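Periplasmic binding protein (Veillonella parvula, PDB 4MO9) probably captures a solute, perhaps an iron complex, in the periplasm and hands it to an ABC importer, as TroA-like solute-binding proteins do. Local coordinates at residues S46-T54 with L317-A325; P37-W45 with L114-L125. All coordinates share one frame; numbering follows the deposited sequence.

Interaction 1 of 2, residues S46-T54 with L317-A325; sequences SGAGGPFFT and LPREVFDAA
E320 reaches into the glycine-rich turn ahead of helix 52-59, a worked example of how one buried carboxylate can hold such a turn by one direct N-H bond and two shared waters. From CB the chain runs to CG and bends there (chi2 -62°), which brings CD close to F53 CD1. OE2 accepts the N-H of G49 at 2.9 Å, met from above the carboxylate plane, and shares a water with G47 N, G50 O and F53 N. It also lies at the edge of the F53 ring, whose plane stands 85° from the carboxylate. OE1 turns its anti lone pair to V321 N, 3.0 Å away, and a second water ties it to T54 N and G50 O. F322 meets F53 in a T-shaped stack, its CE2 above the ring centre while F52 CD1 lies beyond the opposite face.

R319 lays its guanidinium flat on A48, which also touches the bound trimethylamine oxide; a water joins NE to A48 O, and NH1 hydrogen-bonds to P318 O. A leucine in its place would probably leave that water and P318 O without their nitrogen partners and A48 without its flat cover. V321 CB touches T54 OG1, which hydrogen-bonds to Y149 OH, while V321 itself packs on I161 of helix 154-168, I177 of helix 171-194 and F351 of helix 344-355; Y352 of that last helix touches F53.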
# COMPACT_ATOMS: atom_id res chain seq x y z
N SER A 46 -8.21 -2.21 -6.31
CA SER A 46 -7.74 -0.85 -6.54
C SER A 46 -7.34 -0.15 -5.23
O SER A 46 -8.09 -0.17 -4.24
CB SER A 46 -8.78 -0.03 -7.31
OG SER A 46 -8.91 -0.56 -8.62
N GLY A 47 -6.15 0.43 -5.22
CA GLY A 47 -5.65 1.09 -4.03
C GLY A 47 -5.12 0.11 -3.01
O GLY A 47 -4.76 0.51 -1.89
N ALA A 48 -5.08 -1.17 -3.37
CA ALA A 48 -4.65 -2.21 -2.43
C ALA A 48 -3.72 -3.24 -3.09
O ALA A 48 -3.81 -4.44 -2.81
CB ALA A 48 -5.86 -2.90 -1.82
N GLY A 49 -2.82 -2.78 -3.95
CA GLY A 49 -1.88 -3.70 -4.57
C GLY A 49 -2.36 -4.27 -5.89
O GLY A 49 -1.62 -5.00 -6.56
N GLY A 50 -3.58 -3.93 -6.29
CA GLY A 50 -4.02 -4.17 -7.67
C GLY A 50 -3.39 -3.12 -8.58
O GLY A 50 -2.69 -2.23 -8.10
N PRO A 51 -3.65 -3.18 -9.88
CA PRO A 51 -2.92 -2.32 -10.82
C PRO A 51 -3.35 -0.84 -10.85
O PRO A 51 -2.64 -0.05 -11.47
CB PRO A 51 -3.21 -2.96 -12.18
CG PRO A 51 -4.59 -3.55 -12.00
CD PRO A 51 -4.55 -4.12 -10.59
N PHE A 52 -4.46 -0.47 -10.21
CA PHE A 52 -5.02 0.89 -10.37
C PHE A 52 -4.01 2.04 -10.30
O PHE A 52 -3.93 2.86 -11.22
CB PHE A 52 -6.15 1.16 -9.38
CG PHE A 52 -6.65 2.58 -9.42
CD1 PHE A 52 -6.24 3.51 -8.47
CD2 PHE A 52 -7.50 2.99 -10.44
CE1 PHE A 52 -6.69 4.82 -8.52
CE2 PHE A 52 -7.96 4.31 -10.51
CZ PHE A 52 -7.55 5.23 -9.54
N PHE A 53 -3.25 2.12 -9.21
CA PHE A 53 -2.29 3.22 -9.08
C PHE A 53 -1.19 3.14 -10.13
O PHE A 53 -0.74 4.16 -10.64
CB PHE A 53 -1.67 3.25 -7.69
CG PHE A 53 -2.45 4.08 -6.71
CD1 PHE A 53 -2.97 3.50 -5.56
CD2 PHE A 53 -2.66 5.43 -6.93
CE1 PHE A 53 -3.69 4.26 -4.65
CE2 PHE A 53 -3.38 6.20 -6.02
CZ PHE A 53 -3.89 5.61 -4.88
N THR A 54 -0.73 1.93 -10.45
CA THR A 54 0.26 1.78 -11.52
C THR A 54 -0.31 2.23 -12.86
O THR A 54 0.35 2.98 -13.61
CB THR A 54 0.77 0.33 -11.60
OG1 THR A 54 1.22 -0.07 -10.29
CG2 THR A 54 1.92 0.21 -12.60
N LEU A 317 -0.43 2.81 2.31
CA LEU A 317 0.74 3.09 1.49
C LEU A 317 1.58 1.86 1.10
O LEU A 317 2.14 1.84 0.01
CB LEU A 317 1.62 4.18 2.10
CG LEU A 317 1.04 5.61 2.16
CD1 LEU A 317 1.97 6.53 2.96
CD2 LEU A 317 0.80 6.16 0.76
N PRO A 318 1.68 0.84 1.99
CA PRO A 318 2.43 -0.37 1.60
C PRO A 318 1.79 -1.19 0.47
O PRO A 318 0.67 -0.90 0.03
CB PRO A 318 2.42 -1.21 2.87
CG PRO A 318 2.39 -0.18 3.98
CD PRO A 318 1.41 0.84 3.44
N ARG A 319 2.49 -2.24 0.06
CA ARG A 319 2.07 -3.11 -1.05
C ARG A 319 1.54 -2.33 -2.25
O ARG A 319 0.53 -2.70 -2.87
CB ARG A 319 1.13 -4.26 -0.60
CG ARG A 319 -0.08 -3.89 0.29
CD ARG A 319 -1.30 -3.39 -0.50
NE ARG A 319 -2.47 -3.12 0.35
CZ ARG A 319 -2.82 -1.91 0.78
NH1 ARG A 319 -2.10 -0.84 0.44
NH2 ARG A 319 -3.90 -1.75 1.55
N GLU A 320 2.25 -1.25 -2.60
CA GLU A 320 1.84 -0.41 -3.73
C GLU A 320 3.03 0.15 -4.50
O GLU A 320 4.17 0.16 -4.00
CB GLU A 320 0.95 0.76 -3.28
CG GLU A 320 -0.57 0.50 -3.40
CD GLU A 320 -1.03 0.25 -4.84
OE1 GLU A 320 -0.23 0.44 -5.80
OE2 GLU A 320 -2.22 -0.13 -5.02
N VAL A 321 2.73 0.64 -5.70
CA VAL A 321 3.75 1.16 -6.59
C VAL A 321 4.50 2.34 -5.96
O VAL A 321 5.68 2.55 -6.27
CB VAL A 321 3.14 1.56 -7.96
CG1 VAL A 321 2.13 2.72 -7.79
CG2 VAL A 321 4.23 1.93 -8.97
N PHE A 322 3.85 3.09 -5.07
CA PHE A 322 4.49 4.23 -4.45
C PHE A 322 5.06 3.94 -3.04
O PHE A 322 5.40 4.89 -2.30
CB PHE A 322 3.54 5.46 -4.40
CG PHE A 322 2.16 5.15 -3.86
CD1 PHE A 322 1.98 4.32 -2.76
CD2 PHE A 322 1.03 5.73 -4.45
CE1 PHE A 322 0.70 4.04 -2.26
CE2 PHE A 322 -0.25 5.46 -3.96
CZ PHE A 322 -0.41 4.61 -2.86
N ASP A 323 5.18 2.67 -2.66
CA ASP A 323 5.56 2.34 -1.28
C ASP A 323 7.03 2.56 -0.93
O ASP A 323 7.44 2.33 0.21
CB ASP A 323 5.04 0.95 -0.81
CG ASP A 323 5.84 -0.23 -1.36
OD1 ASP A 323 6.98 -0.08 -1.89
OD2 ASP A 323 5.31 -1.37 -1.26
N ALA A 324 7.82 3.02 -1.90
CA ALA A 324 9.21 3.40 -1.62
C ALA A 324 9.24 4.44 -0.50
O ALA A 324 10.19 4.48 0.29
CB ALA A 324 9.88 3.96 -2.87
N ALA A 325 8.21 5.27 -0.45
CA ALA A 325 8.10 6.27 0.61
C ALA A 325 7.99 5.63 2.00
O ALA A 325 8.42 6.22 3.00
CB ALA A 325 6.92 7.19 0.36
O HOH W 1 -3.87 0.14 -7.01
O HOH W 2 -3.87 -5.54 0.03
O HOH W 3 -0.73 -0.26 -8.46

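Interaction 2 of 2, residues P37-W45 with L114-L125; sequences PAERVVLQW and LNPDVIFIPVDL
V42 and P116 lie side by side at the apolar centre, V42 CG2 pressed to 3.5 Å from P116 CB, a tight carbon contact. V42 belongs to the parallel four-stranded sheet of one lobe of this solute-binding protein, with strands ordered 67-69, 41-42, 118-122, 143-147, and P116 lies just ahead of strand 118-122. V41 points to the other face of the sheet: its CG2 packs 3.7 Å from V118 CG1, and its CG1 meets the edge of the F120 ring. I55 of helix 52-59 touches both V41 and F120 there. Between the strands, V42 N gives a hydrogen bond to V118 O at 3.1 Å. Farther along they diverge, and a water spans the gap, donating to both V42 O and F120 O.

Toward the ligand end, the CG of Q44 lies against the CD1 atoms of I119 and I121. Beyond it L125 sets CD2 over one face of W45 in a CH-pi contact, 3.9 Å from the centroid of the five-membered ring and 15° off its normal, while P122 and D124 CB touch the six-membered ring obliquely.

The polar edge lies at the other end. There D117 holds two successive backbone N-H groups: OD2 takes that of E39 through its syn lone pair, nearly straight at 172°, and OD1 takes that of R40 at 3.0 Å. R40 O answers by accepting D117 N at 2.9 Å. The R40 chain, bent at chi3 (71°), brings its guanidinium edge to two carbonyls just past helix 108-112. NE hydrogen-bonds to N115 O from above the carbonyl plane, and NH2 to L114 O at 2.7 Å, with that oxygen close to the guanidinium plane.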
# COMPACT_ATOMS: atom_id res chain seq x y z
N PRO A 37 -1.77 -3.36 -27.49
CA PRO A 37 -1.80 -2.86 -26.11
C PRO A 37 -3.20 -2.95 -25.48
O PRO A 37 -4.19 -2.70 -26.17
CB PRO A 37 -1.41 -1.39 -26.27
CG PRO A 37 -0.53 -1.37 -27.48
CD PRO A 37 -1.13 -2.40 -28.41
N ALA A 38 -3.26 -3.32 -24.21
CA ALA A 38 -4.52 -3.44 -23.49
C ALA A 38 -5.27 -2.11 -23.46
O ALA A 38 -4.66 -1.06 -23.21
CB ALA A 38 -4.25 -3.91 -22.08
N GLU A 39 -6.57 -2.13 -23.69
CA GLU A 39 -7.34 -0.90 -23.57
C GLU A 39 -8.73 -1.16 -22.98
O GLU A 39 -9.58 -0.27 -22.93
CB GLU A 39 -7.42 -0.15 -24.91
CG GLU A 39 -8.20 -0.86 -25.99
CD GLU A 39 -8.06 -0.19 -27.36
OE1 GLU A 39 -7.89 -0.93 -28.35
OE2 GLU A 39 -8.14 1.06 -27.44
N ARG A 40 -8.93 -2.40 -22.52
CA ARG A 40 -10.16 -2.77 -21.82
C ARG A 40 -9.84 -3.62 -20.58
O ARG A 40 -10.19 -4.81 -20.50
CB ARG A 40 -11.13 -3.48 -22.76
CG ARG A 40 -11.61 -2.58 -23.88
CD ARG A 40 -12.64 -3.26 -24.77
NE ARG A 40 -13.92 -3.42 -24.08
CZ ARG A 40 -14.78 -2.44 -23.87
NH1 ARG A 40 -14.51 -1.20 -24.27
NH2 ARG A 40 -15.93 -2.68 -23.24
N VAL A 41 -9.17 -2.99 -19.62
CA VAL A 41 -8.72 -3.67 -18.41
C VAL A 41 -9.88 -3.81 -17.41
O VAL A 41 -10.71 -2.90 -17.29
CB VAL A 41 -7.56 -2.87 -17.76
CG1 VAL A 41 -7.09 -3.53 -16.46
CG2 VAL A 41 -6.39 -2.72 -18.74
N VAL A 42 -9.96 -4.95 -16.71
CA VAL A 42 -10.85 -5.09 -15.54
C VAL A 42 -9.99 -4.98 -14.28
O VAL A 42 -9.07 -5.78 -14.07
CB VAL A 42 -11.61 -6.44 -15.53
CG1 VAL A 42 -12.35 -6.63 -14.21
CG2 VAL A 42 -12.58 -6.52 -16.70
N LEU A 43 -10.28 -3.99 -13.45
CA LEU A 43 -9.52 -3.75 -12.22
C LEU A 43 -9.94 -4.66 -11.08
O LEU A 43 -11.12 -4.98 -10.92
CB LEU A 43 -9.70 -2.31 -11.77
CG LEU A 43 -9.30 -1.23 -12.77
CD1 LEU A 43 -9.69 0.16 -12.24
CD2 LEU A 43 -7.80 -1.31 -13.05
N GLN A 44 -8.96 -5.06 -10.26
CA GLN A 44 -9.21 -5.70 -8.98
C GLN A 44 -8.29 -5.07 -7.94
O GLN A 44 -7.18 -4.61 -8.29
CB GLN A 44 -8.94 -7.20 -9.04
CG GLN A 44 -9.93 -7.98 -9.88
CD GLN A 44 -11.30 -8.07 -9.23
OE1 GLN A 44 -12.25 -7.43 -9.68
NE2 GLN A 44 -11.41 -8.89 -8.20
N TRP A 45 -8.75 -5.06 -6.69
CA TRP A 45 -7.99 -4.53 -5.54
C TRP A 45 -7.41 -3.12 -5.75
O TRP A 45 -6.25 -2.86 -5.40
CB TRP A 45 -6.87 -5.50 -5.13
CG TRP A 45 -7.37 -6.71 -4.40
CD1 TRP A 45 -8.67 -7.14 -4.31
CD2 TRP A 45 -6.58 -7.65 -3.65
NE1 TRP A 45 -8.73 -8.29 -3.54
CE2 TRP A 45 -7.47 -8.62 -3.12
CE3 TRP A 45 -5.21 -7.75 -3.36
CZ2 TRP A 45 -7.02 -9.68 -2.32
CZ3 TRP A 45 -4.78 -8.81 -2.56
CH2 TRP A 45 -5.68 -9.76 -2.05
N LEU A 114 -18.25 -7.40 -20.58
CA LEU A 114 -17.58 -6.13 -20.80
C LEU A 114 -16.53 -6.22 -21.93
O LEU A 114 -15.88 -5.23 -22.25
CB LEU A 114 -16.89 -5.67 -19.52
CG LEU A 114 -17.80 -5.37 -18.33
CD1 LEU A 114 -16.95 -4.98 -17.15
CD2 LEU A 114 -18.77 -4.25 -18.64
N ASN A 115 -16.40 -7.41 -22.51
CA ASN A 115 -15.36 -7.69 -23.51
C ASN A 115 -13.97 -7.18 -23.14
O ASN A 115 -13.33 -6.48 -23.93
CB ASN A 115 -15.79 -7.15 -24.87
CG ASN A 115 -17.00 -7.86 -25.39
OD1 ASN A 115 -17.05 -9.10 -25.39
ND2 ASN A 115 -18.01 -7.10 -25.82
N PRO A 116 -13.48 -7.54 -21.94
CA PRO A 116 -12.19 -6.99 -21.53
C PRO A 116 -11.07 -7.71 -22.26
O PRO A 116 -11.32 -8.77 -22.85
CB PRO A 116 -12.13 -7.33 -20.04
CG PRO A 116 -12.93 -8.59 -19.90
CD PRO A 116 -13.97 -8.57 -21.00
N ASP A 117 -9.86 -7.15 -22.23
CA ASP A 117 -8.74 -7.82 -22.87
C ASP A 117 -7.75 -8.37 -21.86
O ASP A 117 -7.12 -9.41 -22.10
CB ASP A 117 -8.06 -6.97 -23.96
CG ASP A 117 -7.83 -5.52 -23.55
OD1 ASP A 117 -7.84 -5.22 -22.33
OD2 ASP A 117 -7.62 -4.68 -24.46
N VAL A 118 -7.61 -7.71 -20.71
CA VAL A 118 -6.70 -8.19 -19.68
C VAL A 118 -7.21 -7.90 -18.27
O VAL A 118 -7.86 -6.87 -18.02
CB VAL A 118 -5.27 -7.61 -19.86
CG1 VAL A 118 -5.26 -6.15 -19.56
CG2 VAL A 118 -4.28 -8.29 -18.93
N ILE A 119 -6.92 -8.81 -17.35
CA ILE A 119 -7.16 -8.56 -15.94
C ILE A 119 -5.86 -8.80 -15.20
O ILE A 119 -5.20 -9.83 -15.42
CB ILE A 119 -8.30 -9.47 -15.40
CG1 ILE A 119 -8.50 -9.28 -13.90
CG2 ILE A 119 -8.04 -10.94 -15.68
CD1 ILE A 119 -9.71 -10.04 -13.41
N PHE A 120 -5.45 -7.83 -14.37
CA PHE A 120 -4.25 -7.98 -13.54
C PHE A 120 -4.67 -8.50 -12.17
O PHE A 120 -5.58 -7.95 -11.53
CB PHE A 120 -3.51 -6.64 -13.38
CG PHE A 120 -3.06 -6.03 -14.68
CD1 PHE A 120 -1.86 -6.41 -15.28
CD2 PHE A 120 -3.85 -5.08 -15.32
CE1 PHE A 120 -1.44 -5.86 -16.49
CE2 PHE A 120 -3.44 -4.52 -16.56
CZ PHE A 120 -2.23 -4.91 -17.13
N ILE A 121 -4.01 -9.56 -11.73
CA ILE A 121 -4.38 -10.20 -10.47
C ILE A 121 -3.20 -10.27 -9.52
O ILE A 121 -2.17 -10.84 -9.86
CB ILE A 121 -4.90 -11.64 -10.71
CG1 ILE A 121 -6.17 -11.61 -11.56
CG2 ILE A 121 -5.16 -12.35 -9.37
CD1 ILE A 121 -7.42 -11.11 -10.79
N PRO A 122 -3.34 -9.69 -8.32
CA PRO A 122 -2.25 -9.85 -7.35
C PRO A 122 -2.03 -11.32 -6.98
O PRO A 122 -3.00 -12.10 -6.93
CB PRO A 122 -2.75 -9.06 -6.12
CG PRO A 122 -3.66 -8.00 -6.72
CD PRO A 122 -4.37 -8.74 -7.85
N VAL A 123 -0.78 -11.70 -6.76
CA VAL A 123 -0.46 -13.06 -6.32
C VAL A 123 -1.25 -13.48 -5.08
O VAL A 123 -1.68 -14.63 -4.96
CB VAL A 123 1.06 -13.23 -6.10
CG1 VAL A 123 1.38 -14.48 -5.29
CG2 VAL A 123 1.79 -13.27 -7.46
N ASP A 124 -1.45 -12.55 -4.14
CA ASP A 124 -2.22 -12.86 -2.93
C ASP A 124 -3.67 -13.22 -3.25
O ASP A 124 -4.38 -13.79 -2.42
CB ASP A 124 -2.15 -11.69 -1.94
CG ASP A 124 -0.87 -11.70 -1.11
OD1 ASP A 124 0.08 -12.44 -1.47
OD2 ASP A 124 -0.81 -10.96 -0.09
N LEU A 125 -4.11 -12.88 -4.46
CA LEU A 125 -5.47 -13.15 -4.92
C LEU A 125 -5.51 -14.29 -5.96
O LEU A 125 -6.58 -14.76 -6.36
CB LEU A 125 -6.07 -11.85 -5.52
CG LEU A 125 -7.54 -11.82 -5.95
CD1 LEU A 125 -8.47 -12.19 -4.81
CD2 LEU A 125 -7.90 -10.44 -6.49
O HOH W 4 -6.80 -5.89 -12.57

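In the fold
The chain passes directly from interaction 2 into interaction 1, since 37-45 runs straight on into 46-54; their centres lie 15 Å apart. A probable hydrogen bond joins them at the junction, G50 N to W45 O at 3.0 Å, and P51 CG packs 3.6 Å from F120 CB. Interaction 2 belongs to the four-stranded parallel sheet, whereas 317-325 follows strand 310-313 of the mixed sheet, and interaction 1 therefore ties together chain from both sheets. Each contributes a residue to the trimethylamine oxide pocket: the side chains of W45 and A48 each lie about 4 Å from the ligand, and S73 and R78 complete the site.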